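Side-chain contacts in acetyl transferase (Salmonella typhimurium, PDB 1S7K), which transfers an acetyl group, probably from acetyl-coenzyme A, to the N-terminal amine of ribosomal protein L7/L12: residues A[99-104]-A[142-147]; A[80-85]-A[105-110]; A[119-124]-A[131-136]. All blocks are in the same frame, centred on the assembly; numbering follows the deposited sequence.

Overall arrangement
From the N terminus, strand 80-91 opens contact 2, and strand 96-103 opens contact 1 before the loop 105-110 returns to close contact 2, so these two cross. Helix 112-127 then opens contact 3, which strand 132-138 closes after a short turn; the whole of contact 3 falls within the span of contact 1, which helix 142-150 finally completes. Strands 80-91, 96-103 and 132-138 are consecutive in the sheet, and backbone pairs such as Trp-102 O to Val-84 N (2.8 Å) and Ile-99 N to Val-134 O (2.7 Å) join the contacts through it. Together they tie the coenzyme A loop, the beta-alpha-beta unit and the following helix to one sheet.

Contact 1. Residues A[99-104]-A[142-147]; sequences IGYWLD and QASNAV
The ring of Tyr-101 is the flat group that touches across this contact, and its two neighbours from helix 142-147, Ser-144 OG and Val-147 CG2, both approach it obliquely. Ser-144 OG lies 3.7 Å from Tyr-101 CE2, while Val-147 CG2 stands 4.0 Å from Tyr-101 CZ, its side chain coming from the direction opposite to the tyrosine. The phenol oxygen goes furthest: Tyr-101 OH is 3.6 Å from Val-147 CG2 and 3.7 Å from Ala-143 CB, so a polar atom rests against two methyl groups. With CG set between the backbone N and the carbonyl carbon (chi1 84°), the ring leaves the strand toward the helix.

No direct hydrogen bond crosses the gap. A water does the work instead, 2.8 Å from Tyr-101 OH and 2.8 Å from Ser-144 OG. Tyr-101 OH and Ser-144 OG are themselves 4.2 Å apart, too far for a direct bond. The two links meet at the water at about 95°, a bent bridge.

The short axes of strand 99-103 and helix 142-147 stay 10.8 Å apart, a distance spanned by one long side chain. Both Tyr-101 and Leu-103 belong to the coenzyme A site, which is empty in this apo structure. Met-113 of helix 112-127 touches Tyr-101, Leu-103 and Val-147, Leu-85 of strand 80-91 packs on Tyr-101, and Cys-137 of strand 132-138 lies against Ser-144.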
loop_
_atom_site.group_PDB
_atom_site.type_symbol
_atom_site.label_atom_id
_atom_site.label_comp_id
_atom_site.label_asym_id
_atom_site.label_seq_id
_atom_site.Cartn_x
_atom_site.Cartn_y
_atom_site.Cartn_z
ATOM N N ILE A 99 3.150 -7.746 6.214
ATOM C CA ILE A 99 2.903 -8.567 7.399
ATOM C C ILE A 99 2.248 -7.843 8.604
ATOM O O ILE A 99 2.643 -6.736 8.973
ATOM C CB ILE A 99 4.270 -9.175 7.889
ATOM C CG1 ILE A 99 4.805 -10.205 6.881
ATOM C CG2 ILE A 99 4.086 -9.783 9.285
ATOM C CD1 ILE A 99 6.343 -10.383 6.848
ATOM N N GLY A 100 1.315 -8.496 9.278
ATOM C CA GLY A 100 0.728 -7.866 10.484
ATOM C C GLY A 100 0.641 -8.993 11.517
ATOM O O GLY A 100 0.600 -10.110 11.106
ATOM N N TYR A 101 0.724 -8.726 12.820
ATOM C CA TYR A 101 0.613 -9.828 13.794
ATOM C C TYR A 101 0.254 -9.270 15.150
ATOM O O TYR A 101 0.408 -8.062 15.402
ATOM C CB TYR A 101 1.957 -10.581 13.979
ATOM C CG TYR A 101 2.915 -9.908 14.999
ATOM C CD1 TYR A 101 3.071 -10.403 16.305
ATOM C CD2 TYR A 101 3.654 -8.799 14.645
ATOM C CE1 TYR A 101 3.971 -9.783 17.241
ATOM C CE2 TYR A 101 4.556 -8.170 15.564
ATOM C CZ TYR A 101 4.705 -8.661 16.866
ATOM O OH TYR A 101 5.564 -7.967 17.747
ATOM N N TRP A 102 -0.261 -10.157 16.001
ATOM C CA TRP A 102 -0.503 -9.806 17.385
ATOM C C TRP A 102 -0.574 -11.073 18.202
ATOM O O TRP A 102 -1.116 -12.090 17.757
ATOM C CB TRP A 102 -1.723 -8.896 17.562
ATOM C CG TRP A 102 -3.001 -9.433 17.281
ATOM C CD1 TRP A 102 -3.676 -9.394 16.093
ATOM C CD2 TRP A 102 -3.849 -10.114 18.223
ATOM N NE1 TRP A 102 -4.926 -10.035 16.240
ATOM C CE2 TRP A 102 -5.040 -10.479 17.537
ATOM C CE3 TRP A 102 -3.714 -10.456 19.580
ATOM C CZ2 TRP A 102 -6.102 -11.176 18.179
ATOM C CZ3 TRP A 102 -4.778 -11.154 20.215
ATOM C CH2 TRP A 102 -5.939 -11.499 19.514
ATOM N N LEU A 103 -0.024 -10.981 19.405
ATOM C CA LEU A 103 0.073 -12.105 20.324
ATOM C C LEU A 103 -0.629 -11.828 21.640
ATOM O O LEU A 103 -0.558 -10.696 22.163
ATOM C CB LEU A 103 1.553 -12.363 20.670
ATOM C CG LEU A 103 2.387 -12.990 19.573
ATOM C CD1 LEU A 103 3.874 -13.011 19.910
ATOM C CD2 LEU A 103 1.870 -14.396 19.365
ATOM N N ASP A 104 -1.276 -12.862 22.171
ATOM C CA ASP A 104 -1.908 -12.769 23.484
ATOM C C ASP A 104 -0.820 -12.417 24.476
ATOM O O ASP A 104 0.345 -12.784 24.306
ATOM C CB ASP A 104 -2.490 -14.089 23.929
ATOM C CG ASP A 104 -2.778 -14.082 25.418
ATOM O OD1 ASP A 104 -3.759 -13.396 25.788
ATOM O OD2 ASP A 104 -2.014 -14.734 26.189
ATOM N N GLN A 142 8.416 -0.622 19.655
ATOM C CA GLN A 142 9.623 -1.381 20.009
ATOM C C GLN A 142 9.502 -2.873 19.639
ATOM O O GLN A 142 10.450 -3.470 19.150
ATOM C CB GLN A 142 9.843 -1.272 21.510
ATOM C CG GLN A 142 11.248 -1.599 21.992
ATOM C CD GLN A 142 11.444 -1.172 23.458
ATOM O OE1 GLN A 142 10.610 -0.419 24.014
ATOM N NE2 GLN A 142 12.542 -1.635 24.091
ATOM N N ALA A 143 8.335 -3.462 19.885
ATOM C CA ALA A 143 8.186 -4.910 19.616
ATOM C C ALA A 143 8.281 -5.242 18.124
ATOM O O ALA A 143 9.033 -6.136 17.727
ATOM C CB ALA A 143 6.852 -5.443 20.190
ATOM N N SER A 144 7.526 -4.546 17.293
ATOM C CA SER A 144 7.587 -4.847 15.836
ATOM C C SER A 144 8.958 -4.593 15.209
ATOM O O SER A 144 9.420 -5.366 14.336
ATOM C CB SER A 144 6.504 -4.058 15.085
ATOM O OG SER A 144 5.189 -4.575 15.363
ATOM N N ASN A 145 9.640 -3.535 15.634
ATOM C CA ASN A 145 10.981 -3.298 15.087
ATOM C C ASN A 145 11.933 -4.431 15.436
ATOM O O ASN A 145 12.723 -4.854 14.597
ATOM C CB ASN A 145 11.525 -1.956 15.550
ATOM C CG ASN A 145 10.896 -0.796 14.793
ATOM O OD1 ASN A 145 11.298 -0.514 13.607
ATOM N ND2 ASN A 145 9.910 -0.122 15.425
ATOM N N ALA A 146 11.834 -4.962 16.648
ATOM C CA ALA A 146 12.700 -6.053 17.025
ATOM C C ALA A 146 12.401 -7.334 16.209
ATOM O O ALA A 146 13.335 -8.067 15.821
ATOM C CB ALA A 146 12.605 -6.275 18.559
ATOM N N VAL A 147 11.118 -7.602 15.917
ATOM C CA VAL A 147 10.778 -8.778 15.095
ATOM C C VAL A 147 11.436 -8.573 13.733
ATOM O O VAL A 147 12.091 -9.459 13.213
ATOM C CB VAL A 147 9.214 -8.921 14.930
ATOM C CG1 VAL A 147 8.890 -9.970 13.912
ATOM C CG2 VAL A 147 8.585 -9.364 16.298
HETATM O O HOH W 1 4.120 -5.510 17.762
#

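Contact 2. Residues A[80-85]-A[105-110]; sequences EMAGVL and ESFQGQ
A CH-pi contact between Ala-82 and Phe-107 carries most of this interface. Ala-82 CB sits over the centre of the phenylalanine ring, 3.5 Å from the centroid and 11° off the ring normal. Ala-82 CB is 3.5 Å from Phe-107 CG and 4.0 Å from Phe-107 CZ across the ring, so the methyl is nearly centred and leans slightly toward CG. The ring reaches this place because Phe-107 CG is anti to its own carbonyl carbon (chi1 -62°), which swings it from the loop onto the strand. Its side chain also packs on Cys-77 and Ile-112, so it fills a junction between strand 71-77, strand 80-91 and the start of helix 112-127.

The second is a looser edge contact. The carboxylate of Glu-80 stands at the ring edge, with Glu-80 CD in the ring plane and 3.9 Å from Phe-107 CZ. The two planes are 80° apart, so they do not stack; a carboxylate beside the electropositive ring hydrogens may be mildly favourable.

Hydrogen bonds bridge the loop itself rather than crossing the contact. Gln-110 NE2 donates to Ser-106 O at 3.1 Å and to Gln-108 O at 3.0 Å, approaching each from above the carbonyl plane, so that one amide links two carbonyls of the loop.

On the strand, Ala-82 and Gly-83 share one partner, Ile-75 on strand 71-77, with which both make backbone hydrogen bonds: a classic bulge in strand 80-91. The loop carries Gly-109, which with Gly-111 and Ile-112 belongs to the coenzyme A site, unoccupied here; a Gly-x-Gly turn between strand and helix is characteristic of the pyrophosphate-binding loop of GNAT acetyltransferases.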
loop_
_atom_site.group_PDB
_atom_site.type_symbol
_atom_site.label_atom_id
_atom_site.label_comp_id
_atom_site.label_asym_id
_atom_site.label_seq_id
_atom_site.Cartn_x
_atom_site.Cartn_y
_atom_site.Cartn_z
ATOM N N GLU A 80 -2.915 -24.452 21.982
ATOM C CA GLU A 80 -3.690 -23.355 22.547
ATOM C C GLU A 80 -3.592 -22.174 21.583
ATOM O O GLU A 80 -2.521 -21.884 21.086
ATOM C CB GLU A 80 -3.089 -22.942 23.875
ATOM C CG GLU A 80 -4.019 -22.104 24.679
ATOM C CD GLU A 80 -3.414 -21.636 25.959
ATOM O OE1 GLU A 80 -2.500 -22.311 26.506
ATOM O OE2 GLU A 80 -3.877 -20.580 26.438
ATOM N N MET A 81 -4.690 -21.487 21.318
ATOM C CA MET A 81 -4.564 -20.347 20.397
ATOM C C MET A 81 -3.738 -19.236 21.076
ATOM O O MET A 81 -3.989 -18.857 22.224
ATOM C CB MET A 81 -5.966 -19.880 20.006
ATOM C CG MET A 81 -6.066 -19.219 18.636
ATOM S SD MET A 81 -7.666 -18.311 18.566
ATOM C CE MET A 81 -7.288 -17.295 19.725
ATOM N N ALA A 82 -2.721 -18.696 20.393
ATOM C CA ALA A 82 -1.876 -17.687 21.020
ATOM C C ALA A 82 -1.833 -16.322 20.349
ATOM O O ALA A 82 -1.349 -15.380 20.940
ATOM C CB ALA A 82 -0.423 -18.209 21.155
ATOM N N GLY A 83 -2.281 -16.241 19.104
ATOM C CA GLY A 83 -2.302 -14.937 18.445
ATOM C C GLY A 83 -2.605 -15.077 16.985
ATOM O O GLY A 83 -3.022 -16.130 16.551
ATOM N N VAL A 84 -2.408 -14.003 16.220
ATOM C CA VAL A 84 -2.705 -13.988 14.792
ATOM C C VAL A 84 -1.457 -13.554 13.982
ATOM O O VAL A 84 -0.721 -12.706 14.435
ATOM C CB VAL A 84 -3.804 -12.955 14.458
ATOM C CG1 VAL A 84 -3.887 -12.793 12.950
ATOM C CG2 VAL A 84 -5.210 -13.436 14.992
ATOM N N LEU A 85 -1.200 -14.200 12.851
ATOM C CA LEU A 85 -0.103 -13.816 11.952
ATOM C C LEU A 85 -0.784 -13.621 10.574
ATOM O O LEU A 85 -1.391 -14.586 10.003
ATOM C CB LEU A 85 0.952 -14.912 11.874
ATOM C CG LEU A 85 2.125 -14.618 10.948
ATOM C CD1 LEU A 85 2.657 -13.242 11.216
ATOM C CD2 LEU A 85 3.233 -15.667 11.146
ATOM N N GLU A 105 -1.218 -11.735 25.547
ATOM C CA GLU A 105 -0.263 -11.277 26.551
ATOM C C GLU A 105 0.677 -12.314 27.151
ATOM O O GLU A 105 1.816 -12.007 27.481
ATOM C CB GLU A 105 -1.009 -10.550 27.696
ATOM C CG GLU A 105 -1.918 -11.425 28.557
ATOM C CD GLU A 105 -2.939 -10.588 29.345
ATOM O OE1 GLU A 105 -3.679 -11.119 30.199
ATOM O OE2 GLU A 105 -3.008 -9.379 29.097
ATOM N N SER A 106 0.226 -13.544 27.307
ATOM C CA SER A 106 1.090 -14.577 27.928
ATOM C C SER A 106 2.032 -15.262 26.921
ATOM O O SER A 106 2.800 -16.192 27.287
ATOM C CB SER A 106 0.214 -15.657 28.596
ATOM O OG SER A 106 -0.637 -16.246 27.636
ATOM N N PHE A 107 1.981 -14.813 25.670
ATOM C CA PHE A 107 2.845 -15.405 24.619
ATOM C C PHE A 107 3.769 -14.415 23.912
ATOM O O PHE A 107 4.228 -14.665 22.768
ATOM C CB PHE A 107 2.009 -16.086 23.549
ATOM C CG PHE A 107 1.176 -17.237 24.066
ATOM C CD1 PHE A 107 -0.112 -17.030 24.506
ATOM C CD2 PHE A 107 1.690 -18.526 24.072
ATOM C CE1 PHE A 107 -0.909 -18.109 24.944
ATOM C CE2 PHE A 107 0.907 -19.604 24.513
ATOM C CZ PHE A 107 -0.386 -19.394 24.944
ATOM N N GLN A 108 4.053 -13.315 24.587
ATOM C CA GLN A 108 4.942 -12.307 24.049
ATOM C C GLN A 108 6.381 -12.491 24.527
ATOM O O GLN A 108 6.645 -13.119 25.587
ATOM C CB GLN A 108 4.444 -10.921 24.470
ATOM C CG GLN A 108 3.044 -10.604 23.932
ATOM C CD GLN A 108 2.552 -9.242 24.419
ATOM O OE1 GLN A 108 3.273 -8.550 25.117
ATOM N NE2 GLN A 108 1.350 -8.856 24.047
ATOM N N GLY A 109 7.306 -11.919 23.756
ATOM C CA GLY A 109 8.733 -11.960 24.042
ATOM C C GLY A 109 9.374 -13.340 24.020
ATOM O O GLY A 109 10.459 -13.502 24.553
ATOM N N GLN A 110 8.701 -14.344 23.452
ATOM C CA GLN A 110 9.232 -15.696 23.413
ATOM C C GLN A 110 9.637 -16.208 22.019
ATOM O O GLN A 110 9.783 -17.428 21.838
ATOM C CB GLN A 110 8.209 -16.651 24.018
ATOM C CG GLN A 110 7.915 -16.255 25.474
ATOM C CD GLN A 110 6.528 -16.759 25.915
ATOM O OE1 GLN A 110 6.240 -17.945 25.855
ATOM N NE2 GLN A 110 5.685 -15.858 26.307
#

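Contact 3. Residues A[119-124]-A[131-136]; sequences ALMTHY and RRFVIK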
loop_
_atom_site.group_PDB
_atom_site.type_symbol
_atom_site.label_atom_id
_atom_site.label_comp_id
_atom_site.label_asym_id
_atom_site.label_seq_id
_atom_site.Cartn_x
_atom_site.Cartn_y
_atom_site.Cartn_z
ATOM N N ALA A 119 8.914 -19.479 9.319
ATOM C CA ALA A 119 8.325 -20.683 8.738
ATOM C C ALA A 119 7.350 -20.322 7.644
ATOM O O ALA A 119 7.353 -20.951 6.578
ATOM C CB ALA A 119 7.594 -21.508 9.816
ATOM N N LEU A 120 6.544 -19.288 7.910
ATOM C CA LEU A 120 5.522 -18.849 6.967
ATOM C C LEU A 120 6.158 -18.348 5.689
ATOM O O LEU A 120 5.678 -18.696 4.605
ATOM C CB LEU A 120 4.621 -17.766 7.585
ATOM C CG LEU A 120 3.591 -17.105 6.679
ATOM C CD1 LEU A 120 2.669 -18.207 6.104
ATOM C CD2 LEU A 120 2.802 -15.989 7.462
ATOM N N MET A 121 7.220 -17.538 5.812
ATOM C CA MET A 121 7.921 -16.982 4.646
ATOM C C MET A 121 8.582 -18.087 3.801
ATOM O O MET A 121 8.491 -18.111 2.581
ATOM C CB MET A 121 8.962 -15.954 5.105
ATOM C CG MET A 121 8.287 -14.713 5.756
ATOM S SD MET A 121 9.585 -13.416 6.085
ATOM C CE MET A 121 10.718 -14.337 7.144
ATOM N N THR A 122 9.175 -19.053 4.466
ATOM C CA THR A 122 9.841 -20.164 3.783
ATOM C C THR A 122 8.805 -20.957 2.988
ATOM O O THR A 122 9.031 -21.335 1.839
ATOM C CB THR A 122 10.469 -21.106 4.845
ATOM O OG1 THR A 122 11.695 -20.521 5.301
ATOM C CG2 THR A 122 10.651 -22.529 4.262
ATOM N N HIS A 123 7.683 -21.184 3.649
ATOM C CA HIS A 123 6.560 -21.917 3.062
ATOM C C HIS A 123 6.031 -21.178 1.802
ATOM O O HIS A 123 5.746 -21.822 0.771
ATOM C CB HIS A 123 5.470 -22.044 4.098
ATOM C CG HIS A 123 4.196 -22.634 3.562
ATOM N ND1 HIS A 123 3.967 -23.999 3.559
ATOM C CD2 HIS A 123 3.083 -22.059 3.039
ATOM C CE1 HIS A 123 2.760 -24.236 3.062
ATOM N NE2 HIS A 123 2.205 -23.080 2.740
ATOM N N TYR A 124 5.919 -19.854 1.861
ATOM C CA TYR A 124 5.437 -19.131 0.678
ATOM C C TYR A 124 6.482 -19.042 -0.413
ATOM O O TYR A 124 6.131 -19.036 -1.601
ATOM C CB TYR A 124 4.941 -17.751 1.071
ATOM C CG TYR A 124 3.501 -17.894 1.327
ATOM C CD1 TYR A 124 2.602 -17.734 0.285
ATOM C CD2 TYR A 124 3.028 -18.268 2.573
ATOM C CE1 TYR A 124 1.262 -17.938 0.472
ATOM C CE2 TYR A 124 1.669 -18.469 2.778
ATOM C CZ TYR A 124 0.798 -18.291 1.689
ATOM O OH TYR A 124 -0.537 -18.361 1.832
ATOM N N ARG A 131 7.352 -13.534 -2.861
ATOM C CA ARG A 131 8.808 -13.442 -2.807
ATOM C C ARG A 131 9.305 -12.199 -2.006
ATOM O O ARG A 131 10.406 -12.193 -1.527
ATOM C CB ARG A 131 9.408 -13.319 -4.217
ATOM C CG ARG A 131 9.022 -11.982 -4.933
ATOM C CD ARG A 131 9.323 -12.107 -6.420
ATOM N NE ARG A 131 10.753 -12.365 -6.619
ATOM C CZ ARG A 131 11.716 -11.438 -6.466
ATOM N NH1 ARG A 131 11.438 -10.189 -6.113
ATOM N NH2 ARG A 131 12.971 -11.777 -6.683
ATOM N N ARG A 132 8.458 -11.192 -1.837
ATOM C CA ARG A 132 8.834 -9.962 -1.143
ATOM C C ARG A 132 7.924 -9.831 0.103
ATOM O O ARG A 132 6.691 -9.705 -0.001
ATOM C CB ARG A 132 8.656 -8.732 -2.073
ATOM C CG ARG A 132 9.112 -7.361 -1.363
ATOM C CD ARG A 132 8.920 -6.132 -2.344
ATOM N NE ARG A 132 8.722 -4.911 -1.578
ATOM C CZ ARG A 132 9.686 -4.275 -0.908
ATOM N NH1 ARG A 132 9.383 -3.215 -0.168
ATOM N NH2 ARG A 132 10.966 -4.613 -1.062
ATOM N N PHE A 133 8.532 -9.896 1.285
ATOM C CA PHE A 133 7.748 -9.841 2.506
ATOM C C PHE A 133 8.038 -8.536 3.163
ATOM O O PHE A 133 9.212 -8.205 3.365
ATOM C CB PHE A 133 8.143 -11.003 3.443
ATOM C CG PHE A 133 7.945 -12.347 2.822
ATOM C CD1 PHE A 133 8.973 -12.937 2.092
ATOM C CD2 PHE A 133 6.707 -12.978 2.899
ATOM C CE1 PHE A 133 8.772 -14.136 1.445
ATOM C CE2 PHE A 133 6.498 -14.205 2.239
ATOM C CZ PHE A 133 7.553 -14.781 1.509
ATOM N N VAL A 134 6.998 -7.783 3.475
ATOM C CA VAL A 134 7.201 -6.450 4.015
ATOM C C VAL A 134 6.630 -6.205 5.361
ATOM O O VAL A 134 5.551 -6.685 5.631
ATOM C CB VAL A 134 6.554 -5.412 3.060
ATOM C CG1 VAL A 134 6.783 -3.969 3.561
ATOM C CG2 VAL A 134 7.207 -5.606 1.625
ATOM N N ILE A 135 7.394 -5.532 6.236
ATOM C CA ILE A 135 6.869 -5.147 7.575
ATOM C C ILE A 135 6.898 -3.642 7.662
ATOM O O ILE A 135 7.999 -3.035 7.569
ATOM C CB ILE A 135 7.731 -5.676 8.747
ATOM C CG1 ILE A 135 7.497 -7.184 8.883
ATOM C CG2 ILE A 135 7.348 -4.896 10.094
ATOM C CD1 ILE A 135 8.483 -7.981 9.800
ATOM N N LYS A 136 5.724 -3.023 7.815
ATOM C CA LYS A 136 5.673 -1.571 8.023
ATOM C C LYS A 136 5.274 -1.461 9.481
ATOM O O LYS A 136 4.273 -2.118 9.888
ATOM C CB LYS A 136 4.576 -0.934 7.144
ATOM C CG LYS A 136 4.894 -0.891 5.669
ATOM C CD LYS A 136 3.644 -0.616 4.822
ATOM C CE LYS A 136 3.185 0.774 4.957
ATOM N NZ LYS A 136 1.830 0.891 4.270
#
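Tyr-124, whose CB meets the edge of the Phe-133 ring, makes the helical bond from Tyr-124 N to Leu-120 O, 3.0 Å long. The same carbonyl oxygen lies in the plane of the tyrosine ring, Leu-120 O being 3.4 Å from Tyr-124 CD2. The phenol leads away from the strand: its OH is hydrogen-bonded to the OH of Tyr-73, and its ring meets Phe-87 edge to face. Phe-133 is left with Tyr-124 CB, in the plane of its ring and 4.0 Å from Phe-133 CZ.

Met-121 supplies the partner over a face. Its CG sits 3.8 Å from the centroid of the Phe-133 ring and 16° off the normal, shifted toward the rim, and its nearest ring atom is Phe-133 CD2 at 3.7 Å. The sulfur follows at a slant, Met-121 SD being 4.3 Å from the centroid and 32° off the normal, a Met-aromatic contact. A bend at the last torsion (chi3 -58°) sets the terminal methyl apart from this run. The aromatic side chain thus crosses the methionine chain obliquely, and its far end reaches the helix backbone, where Phe-133 CZ is 3.6 Å from Met-121 O.

The Met-121 side chain is about 9 Å, nearest atoms, from those of Met-113 and Ser-114 in the coenzyme A site, so this is core packing within the beta-alpha-beta unit, holding helix 112-127 against strand 132-138, with Ile-99 of neighbouring strand 96-103 and Phe-87 of strand 80-91, one further out, also touching Phe-133. No hydrogen bond crosses, and all three touching residues are buried; dispersion, CH-pi and sulfur-aromatic contacts therefore do the joining, while the one polar side-chain end, Tyr-124 OH, turns to Tyr-73.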